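Local structure of putative histidinol-phosphate aminotransferase (Burkholderia pseudomallei, 3P1T) at residues F64-D78 with L205-I217. The protein probably catalyses the pyridoxal-phosphate-dependent transfer of an amino group between L-histidinol phosphate and 2-oxoglutarate in histidine biosynthesis. Sequence-based numbering, arbitrary orientation. Where two conformers were deposited one is given.
With EDO (1,2-ethanediol), chain H.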
ATOM      1  N   PHE A  64       8.885  -4.231  19.411  1.00 47.45           N
ATOM      2  CA  PHE A  64       8.086  -5.391  19.802  1.00 45.90           C
ATOM      3  C   PHE A  64       8.941  -6.500  20.440  1.00 52.29           C
ATOM      4  O   PHE A  64       8.386  -7.526  20.857  1.00 52.77           O
ATOM      5  CB  PHE A  64       7.325  -5.926  18.592  1.00 45.51           C
ATOM      6  CG  PHE A  64       6.235  -4.971  18.167  1.00 45.53           C
ATOM      7  CD1 PHE A  64       5.038  -4.906  18.862  1.00 47.13           C
ATOM      8  CD2 PHE A  64       6.401  -4.139  17.065  1.00 46.52           C
ATOM      9  CE1 PHE A  64       4.029  -4.019  18.472  1.00 46.79           C
ATOM     10  CE2 PHE A  64       5.383  -3.259  16.672  1.00 47.85           C
ATOM     11  CZ  PHE A  64       4.209  -3.205  17.382  1.00 45.42           C
ATOM     12  N   SER A  65      10.265  -6.258  20.580  1.00 49.61           N
ATOM     13  CA  SER A  65      11.264  -7.147  21.186  1.00 51.46           C
ATOM     14  C   SER A  65      11.181  -8.576  20.592  1.00 56.30           C
ATOM     15  O   SER A  65      11.077  -9.568  21.312  1.00 57.09           O
ATOM     16  CB  SER A  65      11.120  -7.183  22.705  1.00 56.66           C
ATOM     17  OG  SER A  65      11.366  -5.911  23.286  1.00 71.03           O
ATOM     18  N   CYS A  66      11.246  -8.665  19.266  1.00 52.29           N
ATOM     19  CA  CYS A  66      11.226  -9.944  18.562  1.00 51.86           C
ATOM     20  C   CYS A  66      12.184  -9.883  17.386  1.00 56.00           C
ATOM     21  O   CYS A  66      12.514  -8.771  16.965  1.00 57.59           O
ATOM     22  CB  CYS A  66       9.813 -10.270  18.102  1.00 51.20           C
ATOM     23  SG  CYS A  66       9.242  -9.247  16.729  1.00 53.84           S
ATOM     24  N   PRO A  67      12.614 -11.014  16.783  1.00 50.12           N
ATOM     25  CA  PRO A  67      13.495 -10.908  15.613  1.00 48.88           C
ATOM     26  C   PRO A  67      12.751 -10.358  14.398  1.00 50.84           C
ATOM     27  O   PRO A  67      11.542 -10.572  14.261  1.00 47.65           O
ATOM     28  CB  PRO A  67      13.948 -12.351  15.376  1.00 51.28           C
ATOM     29  CG  PRO A  67      13.522 -13.119  16.578  1.00 56.52           C
ATOM     30  CD  PRO A  67      12.330 -12.423  17.106  1.00 51.48           C
ATOM     31  N   GLU A  68      13.482  -9.659  13.512  1.00 48.33           N
ATOM     32  CA  GLU A  68      12.946  -9.077  12.277  1.00 47.00           C
ATOM     33  C   GLU A  68      12.405 -10.187  11.340  1.00 48.60           C
ATOM     34  O   GLU A  68      11.513  -9.943  10.521  1.00 47.03           O
ATOM     35  CB  GLU A  68      14.042  -8.255  11.582  1.00 49.11           C
ATOM     36  CG  GLU A  68      13.574  -7.356  10.449  1.00 60.15           C
ATOM     37  CD  GLU A  68      14.685  -6.636   9.705  1.00 77.91           C
ATOM     38  OE1 GLU A  68      15.676  -6.204  10.348  1.00 56.17           O
ATOM     39  OE2 GLU A  68      14.538  -6.471   8.471  1.00 68.80           O
ATOM     40  N   ASP A  69      12.917 -11.411  11.506  1.00 45.13           N
ATOM     41  CA  ASP A  69      12.520 -12.597  10.743  1.00 44.28           C
ATOM     42  C   ASP A  69      11.097 -13.067  11.100  1.00 45.95           C
ATOM     43  O   ASP A  69      10.516 -13.878  10.376  1.00 44.77           O
ATOM     44  CB  ASP A  69      13.507 -13.742  11.014  1.00 47.32           C
ATOM     45  CG  ASP A  69      14.948 -13.397  10.728  1.00 62.95           C
ATOM     46  OD1 ASP A  69      15.693 -13.094  11.702  1.00 69.60           O
ATOM     47  OD2 ASP A  69      15.357 -13.484   9.537  1.00 58.34           O
ATOM     48  N   ASN A  70      10.550 -12.578  12.217  1.00 41.07           N
ATOM     49  CA  ASN A  70       9.244 -13.007  12.693  1.00 40.26           C
ATOM     50  C   ASN A  70       8.158 -11.929  12.507  1.00 43.25           C
ATOM     51  O   ASN A  70       7.009 -12.167  12.896  1.00 42.44           O
ATOM     52  CB  ASN A  70       9.362 -13.391  14.166  1.00 38.56           C
ATOM     53  CG  ASN A  70      10.105 -14.682  14.349  1.00 52.45           C
ATOM     54  OD1 ASN A  70      11.247 -14.718  14.818  1.00 51.89           O
ATOM     55  ND2 ASN A  70       9.512 -15.758  13.874  1.00 41.37           N
ATOM     56  N   LEU A  71       8.494 -10.784  11.877  1.00 39.00           N
ATOM     57  CA  LEU A  71       7.513  -9.726  11.674  1.00 37.92           C
ATOM     58  C   LEU A  71       7.508  -9.256  10.222  1.00 41.29           C
ATOM     59  O   LEU A  71       8.546  -9.247   9.570  1.00 42.77           O
ATOM     60  CB  LEU A  71       7.730  -8.534  12.622  1.00 38.23           C
ATOM     61  CG  LEU A  71       8.890  -7.615  12.349  1.00 44.10           C
ATOM     62  CD1 LEU A  71       8.425  -6.379  11.639  1.00 44.21           C
ATOM     63  CD2 LEU A  71       9.497  -7.180  13.623  1.00 48.31           C
HETATM   64  N   MSE A  72       6.321  -8.845   9.743  1.00 34.11           N
HETATM   65  CA  MSE A  72       6.064  -8.326   8.402  1.00 30.37           C
HETATM   66  C   MSE A  72       5.220  -7.039   8.500  1.00 37.16           C
HETATM   67  O   MSE A  72       4.188  -7.044   9.198  1.00 38.02           O
HETATM   68  CB  MSE A  72       5.346  -9.406   7.599  1.00 29.73           C
HETATM   69  CG  MSE A  72       5.223  -9.097   6.133  1.00 32.74           C
HETATM   70 SE   MSE A  72       4.443 -10.544   5.117  0.75 35.79          SE
HETATM   71  CE  MSE A  72       2.699 -10.329   5.572  1.00 31.86           C
ATOM     72  N   LEU A  73       5.693  -5.932   7.870  1.00 33.57           N
ATOM     73  CA  LEU A  73       4.995  -4.639   7.843  1.00 32.97           C
ATOM     74  C   LEU A  73       3.930  -4.721   6.741  1.00 39.33           C
ATOM     75  O   LEU A  73       4.252  -5.116   5.617  1.00 39.53           O
ATOM     76  CB  LEU A  73       5.988  -3.470   7.637  1.00 32.41           C
ATOM     77  CG  LEU A  73       5.406  -2.029   7.537  1.00 35.10           C
ATOM     78  CD1 LEU A  73       4.637  -1.616   8.798  1.00 34.61           C
ATOM     79  CD2 LEU A  73       6.502  -1.026   7.303  1.00 36.36           C
ATOM     80  N   VAL A  74       2.662  -4.439   7.077  1.00 36.78           N
ATOM     81  CA  VAL A  74       1.563  -4.618   6.125  1.00 36.55           C
ATOM     82  C   VAL A  74       0.648  -3.389   6.037  1.00 40.88           C
ATOM     83  O   VAL A  74       0.581  -2.576   6.966  1.00 40.94           O
ATOM     84  CB  VAL A  74       0.708  -5.868   6.495  1.00 40.26           C
ATOM     85  CG1 VAL A  74       1.476  -7.156   6.271  1.00 40.21           C
ATOM     86  CG2 VAL A  74       0.170  -5.799   7.922  1.00 40.28           C
ATOM     87  N   ARG A  75      -0.092  -3.300   4.921  1.00 36.85           N
ATOM     88  CA  ARG A  75      -1.100  -2.278   4.678  1.00 36.12           C
ATOM     89  C   ARG A  75      -2.419  -2.686   5.382  1.00 39.25           C
ATOM     90  O   ARG A  75      -3.415  -3.034   4.708  1.00 37.44           O
ATOM     91  CB  ARG A  75      -1.306  -2.087   3.173  1.00 36.16           C
ATOM     92  CG  ARG A  75      -1.934  -0.756   2.799  1.00 43.97           C
ATOM     93  CD  ARG A  75      -0.832   0.152   2.327  1.00 48.60           C
ATOM     94  NE  ARG A  75      -0.613   1.265   3.230  1.00 48.10           N
ATOM     95  CZ  ARG A  75       0.399   2.111   3.135  1.00 52.41           C
ATOM     96  NH1 ARG A  75       1.328   1.948   2.198  1.00 33.12           N
ATOM     97  NH2 ARG A  75       0.513   3.104   3.995  1.00 49.77           N
ATOM     98  N   GLY A  76      -2.376  -2.704   6.724  1.00 34.35           N
ATOM     99  CA  GLY A  76      -3.512  -3.036   7.570  1.00 33.99           C
ATOM    100  C   GLY A  76      -3.919  -4.489   7.580  1.00 39.66           C
ATOM    101  O   GLY A  76      -3.237  -5.365   7.016  1.00 41.19           O
ATOM    102  N   ILE A  77      -5.067  -4.741   8.219  1.00 34.55           N
ATOM    103  CA  ILE A  77      -5.617  -6.077   8.400  1.00 32.43           C
ATOM    104  C   ILE A  77      -6.028  -6.670   7.021  1.00 35.00           C
ATOM    105  O   ILE A  77      -5.932  -7.892   6.874  1.00 34.34           O
ATOM    106  CB  ILE A  77      -6.782  -6.073   9.451  1.00 34.32           C
ATOM    107  CG1 ILE A  77      -7.251  -7.498   9.861  1.00 35.09           C
ATOM    108  CG2 ILE A  77      -7.938  -5.178   9.058  1.00 33.33           C
ATOM    109  CD1 ILE A  77      -6.180  -8.483  10.344  1.00 38.00           C
ATOM    110  N   ASP A  78      -6.380  -5.835   6.003  1.00 31.24           N
ATOM    111  CA  ASP A  78      -6.740  -6.361   4.663  1.00 29.94           C
ATOM    112  C   ASP A  78      -5.550  -7.075   4.025  1.00 32.14           C
ATOM    113  O   ASP A  78      -5.723  -8.217   3.601  1.00 30.01           O
ATOM    114  CB  ASP A  78      -7.274  -5.275   3.702  1.00 31.50           C
ATOM    115  CG  ASP A  78      -8.673  -4.738   3.969  1.00 38.91           C
ATOM    116  OD1 ASP A  78      -9.177  -4.908   5.111  1.00 44.32           O
ATOM    117  OD2 ASP A  78      -9.231  -4.071   3.072  1.00 32.40           O
ATOM    118  N   LEU A 205      -2.948   6.213   7.733  1.00 37.33           N
ATOM    119  CA  LEU A 205      -1.849   5.573   6.982  1.00 35.92           C
ATOM    120  C   LEU A 205      -2.142   4.105   6.744  1.00 40.62           C
ATOM    121  O   LEU A 205      -1.563   3.505   5.831  1.00 39.97           O
ATOM    122  CB  LEU A 205      -0.496   5.724   7.683  1.00 35.69           C
ATOM    123  CG  LEU A 205      -0.102   7.137   8.110  1.00 40.71           C
ATOM    124  CD1 LEU A 205       1.309   7.157   8.588  1.00 41.15           C
ATOM    125  CD2 LEU A 205      -0.300   8.150   6.985  1.00 44.44           C
ATOM    126  N   ARG A 206      -3.066   3.535   7.560  1.00 37.30           N
ATOM    127  CA  ARG A 206      -3.501   2.144   7.500  1.00 37.32           C
ATOM    128  C   ARG A 206      -2.250   1.195   7.428  1.00 41.86           C
ATOM    129  O   ARG A 206      -1.938   0.618   6.372  1.00 42.65           O
ATOM    130  CB  ARG A 206      -4.469   1.947   6.301  1.00 39.28           C
ATOM    131  CG  ARG A 206      -5.223   0.624   6.239  1.00 45.62           C
ATOM    132  CD  ARG A 206      -6.172   0.426   7.401  1.00 54.88           C
ATOM    133  NE  ARG A 206      -7.069  -0.692   7.140  1.00 61.78           N
ATOM    134  CZ  ARG A 206      -7.982  -1.149   7.986  1.00 75.89           C
ATOM    135  NH1 ARG A 206      -8.101  -0.617   9.200  1.00 63.62           N
ATOM    136  NH2 ARG A 206      -8.776  -2.149   7.634  1.00 64.20           N
ATOM    137  N   LEU A 207      -1.516   1.111   8.557  1.00 36.35           N
ATOM    138  CA  LEU A 207      -0.344   0.262   8.739  1.00 35.91           C
ATOM    139  C   LEU A 207      -0.567  -0.714   9.893  1.00 40.61           C
ATOM    140  O   LEU A 207      -1.318  -0.424  10.840  1.00 41.10           O
ATOM    141  CB  LEU A 207       0.939   1.081   8.989  1.00 36.49           C
ATOM    142  CG  LEU A 207       1.393   2.034   7.903  1.00 41.14           C
ATOM    143  CD1 LEU A 207       2.562   2.855   8.366  1.00 40.88           C
ATOM    144  CD2 LEU A 207       1.740   1.298   6.627  1.00 45.03           C
ATOM    145  N   GLY A 208       0.116  -1.846   9.809  1.00 35.83           N
ATOM    146  CA  GLY A 208       0.051  -2.896  10.813  1.00 35.24           C
ATOM    147  C   GLY A 208       1.272  -3.789  10.755  1.00 38.41           C
ATOM    148  O   GLY A 208       2.037  -3.754   9.782  1.00 37.54           O
ATOM    149  N   ALA A 209       1.463  -4.580  11.812  1.00 34.88           N
ATOM    150  CA  ALA A 209       2.567  -5.521  11.939  1.00 35.14           C
ATOM    151  C   ALA A 209       2.033  -6.930  12.186  1.00 40.63           C
ATOM    152  O   ALA A 209       1.227  -7.132  13.100  1.00 41.92           O
ATOM    153  CB  ALA A 209       3.497  -5.093  13.075  1.00 36.50           C
ATOM    154  N   LEU A 210       2.465  -7.896  11.359  1.00 36.59           N
ATOM    155  CA  LEU A 210       2.078  -9.308  11.479  1.00 34.74           C
ATOM    156  C   LEU A 210       3.242 -10.098  12.041  1.00 37.39           C
ATOM    157  O   LEU A 210       4.357  -9.996  11.523  1.00 37.11           O
ATOM    158  CB  LEU A 210       1.614  -9.896  10.126  1.00 32.90           C
ATOM    159  CG  LEU A 210       1.315 -11.397  10.083  1.00 36.35           C
ATOM    160  CD1 LEU A 210       0.118 -11.776  10.981  1.00 35.81           C
ATOM    161  CD2 LEU A 210       1.104 -11.863   8.655  1.00 34.78           C
ATOM    162  N   PHE A 211       2.981 -10.896  13.080  1.00 33.28           N
ATOM    163  CA  PHE A 211       4.008 -11.718  13.736  1.00 33.40           C
ATOM    164  C   PHE A 211       3.678 -13.183  13.535  1.00 40.44           C
ATOM    165  O   PHE A 211       2.520 -13.575  13.685  1.00 40.78           O
ATOM    166  CB  PHE A 211       4.130 -11.374  15.237  1.00 34.14           C
ATOM    167  CG  PHE A 211       4.304  -9.897  15.495  1.00 34.11           C
ATOM    168  CD1 PHE A 211       3.201  -9.058  15.630  1.00 37.15           C
ATOM    169  CD2 PHE A 211       5.565  -9.333  15.577  1.00 34.72           C
ATOM    170  CE1 PHE A 211       3.363  -7.677  15.836  1.00 37.30           C
ATOM    171  CE2 PHE A 211       5.723  -7.949  15.799  1.00 37.30           C
ATOM    172  CZ  PHE A 211       4.625  -7.134  15.925  1.00 35.08           C
ATOM    173  N   GLY A 212       4.683 -13.972  13.178  1.00 38.31           N
ATOM    174  CA  GLY A 212       4.505 -15.400  12.948  1.00 38.30           C
ATOM    175  C   GLY A 212       5.802 -16.167  12.815  1.00 43.36           C
ATOM    176  O   GLY A 212       6.894 -15.607  13.015  1.00 41.55           O
ATOM    177  N   PRO A 213       5.682 -17.475  12.461  1.00 41.72           N
ATOM    178  CA  PRO A 213       6.891 -18.314  12.268  1.00 42.73           C
ATOM    179  C   PRO A 213       7.717 -17.826  11.071  1.00 47.09           C
ATOM    180  O   PRO A 213       7.144 -17.421  10.054  1.00 45.96           O
ATOM    181  CB  PRO A 213       6.329 -19.720  12.043  1.00 44.99           C
ATOM    182  CG  PRO A 213       4.928 -19.516  11.572  1.00 48.63           C
ATOM    183  CD  PRO A 213       4.439 -18.226  12.188  1.00 42.94           C
ATOM    184  N   SER A 214       9.059 -17.837  11.214  1.00 44.86           N
ATOM    185  CA  SER A 214      10.020 -17.245  10.284  1.00 44.75           C
ATOM    186  C   SER A 214       9.900 -17.769   8.837  1.00 47.71           C
ATOM    187  O   SER A 214      10.005 -16.950   7.914  1.00 46.94           O
ATOM    188  CB  SER A 214      11.460 -17.427  10.770  1.00 49.00           C
ATOM    189  OG  SER A 214      11.796 -18.753  11.137  1.00 60.52           O
ATOM    190  N   GLU A 215       9.666 -19.075   8.638  1.00 43.95           N
ATOM    191  CA  GLU A 215       9.572 -19.648   7.284  0.50 43.14           C
ATOM    192  C   GLU A 215       8.347 -19.076   6.552  1.00 45.79           C
ATOM    193  O   GLU A 215       8.503 -18.584   5.437  1.00 45.90           O
ATOM    194  CB  GLU A 215       9.553 -21.198   7.272  0.50 44.97           C
ATOM    195  CG  GLU A 215       8.908 -21.877   8.475  0.50 51.77           C
ATOM    196  CD  GLU A 215       9.806 -22.006   9.692  0.50 58.30           C
ATOM    197  OE1 GLU A 215      10.905 -22.593   9.570  0.50 56.27           O
ATOM    198  OE2 GLU A 215       9.397 -21.538  10.778  0.50 40.60           O
ATOM    199  N   LEU A 216       7.153 -19.085   7.185  1.00 41.57           N
ATOM    200  CA  LEU A 216       5.899 -18.546   6.628  1.00 39.68           C
ATOM    201  C   LEU A 216       6.027 -17.035   6.339  1.00 41.89           C
ATOM    202  O   LEU A 216       5.668 -16.597   5.248  1.00 41.93           O
ATOM    203  CB  LEU A 216       4.723 -18.816   7.593  1.00 39.56           C
ATOM    204  CG  LEU A 216       3.345 -18.236   7.236  1.00 43.33           C
ATOM    205  CD1 LEU A 216       2.822 -18.784   5.914  1.00 42.70           C
ATOM    206  CD2 LEU A 216       2.339 -18.511   8.346  1.00 44.57           C
ATOM    207  N   ILE A 217       6.569 -16.253   7.293  1.00 36.76           N
ATOM    208  CA  ILE A 217       6.782 -14.805   7.145  1.00 34.33           C
ATOM    209  C   ILE A 217       7.663 -14.538   5.896  1.00 39.48           C
ATOM    210  O   ILE A 217       7.334 -13.667   5.098  1.00 39.01           O
ATOM    211  CB  ILE A 217       7.414 -14.225   8.455  1.00 35.59           C
ATOM    212  CG1 ILE A 217       6.414 -14.215   9.653  1.00 33.79           C
ATOM    213  CG2 ILE A 217       8.038 -12.855   8.240  1.00 34.16           C
ATOM    214  CD1 ILE A 217       5.256 -13.218   9.608  1.00 34.71           C
TER
HETATM  215  C1  EDO H 349      10.157 -18.633  14.931  1.00 66.41           C
HETATM  216  O1  EDO H 349       8.854 -18.958  15.449  1.00 67.64           O
HETATM  217  C2  EDO H 349      10.855 -19.809  14.243  1.00 64.62           C
HETATM  218  O2  EDO H 349      10.120 -20.258  13.098  1.00 69.85           O
HETATM  219  O   HOH W   1      11.319 -14.337   7.972  1.00 39.60           O
HETATM  220  O   HOH W   2      -6.295  -2.261   4.618  1.00 47.29           O
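Phe211 turns the edge of its ring into the face of Phe64, and this T-shaped pair joins the end of helix 52-64 to strand 208-211, beside the backbone ladder. The ring planes stand 62° apart, and Phe211 CZ comes over the Phe64 ring toward its rim, 3.5 Å from Phe64 CG. Along its CD2-CE2 side the Phe211 ring is met by Cys66 SG, a sulfur-aromatic contact at the edge, and by Leu71 CB, 3.7 Å from Phe211 CD2. The opposite face of the sheet carries Met72 and Leu210, which run side by side in the same direction; a bend at the end of the selenomethionine chain (chi3 77°) lays CE against Leu210 CD2.

Both ends of the strand pair are tied by side chains reaching carbonyls. At one, Asn70 ND2 gives Gly212 O a nearly straight bond of 2.8 Å lying in the amide plane, while Asn70 O accepts from Gly212 N. At the other, Arg75, bent at chi2 and chi3, curls back so that NH2 meets Leu205 O in the guanidinium plane (2.8 Å), and Leu207 CD2 sits over a guanidinium face. Asp233 forms a salt bridge with the same NH2 and probably offsets the positive charge, which lies near Arg75 of the second subunit. Arg206 NH2 makes a long salt bridge to Asp78 OD1, and Asp78 OD2 accepts from Phe226 N of the second subunit.

Strand 71-74 is outermost within this chain, and 208-211, antiparallel to both neighbours, is the reversed strand of the seven-stranded sheet of fold-type I aminotransferases.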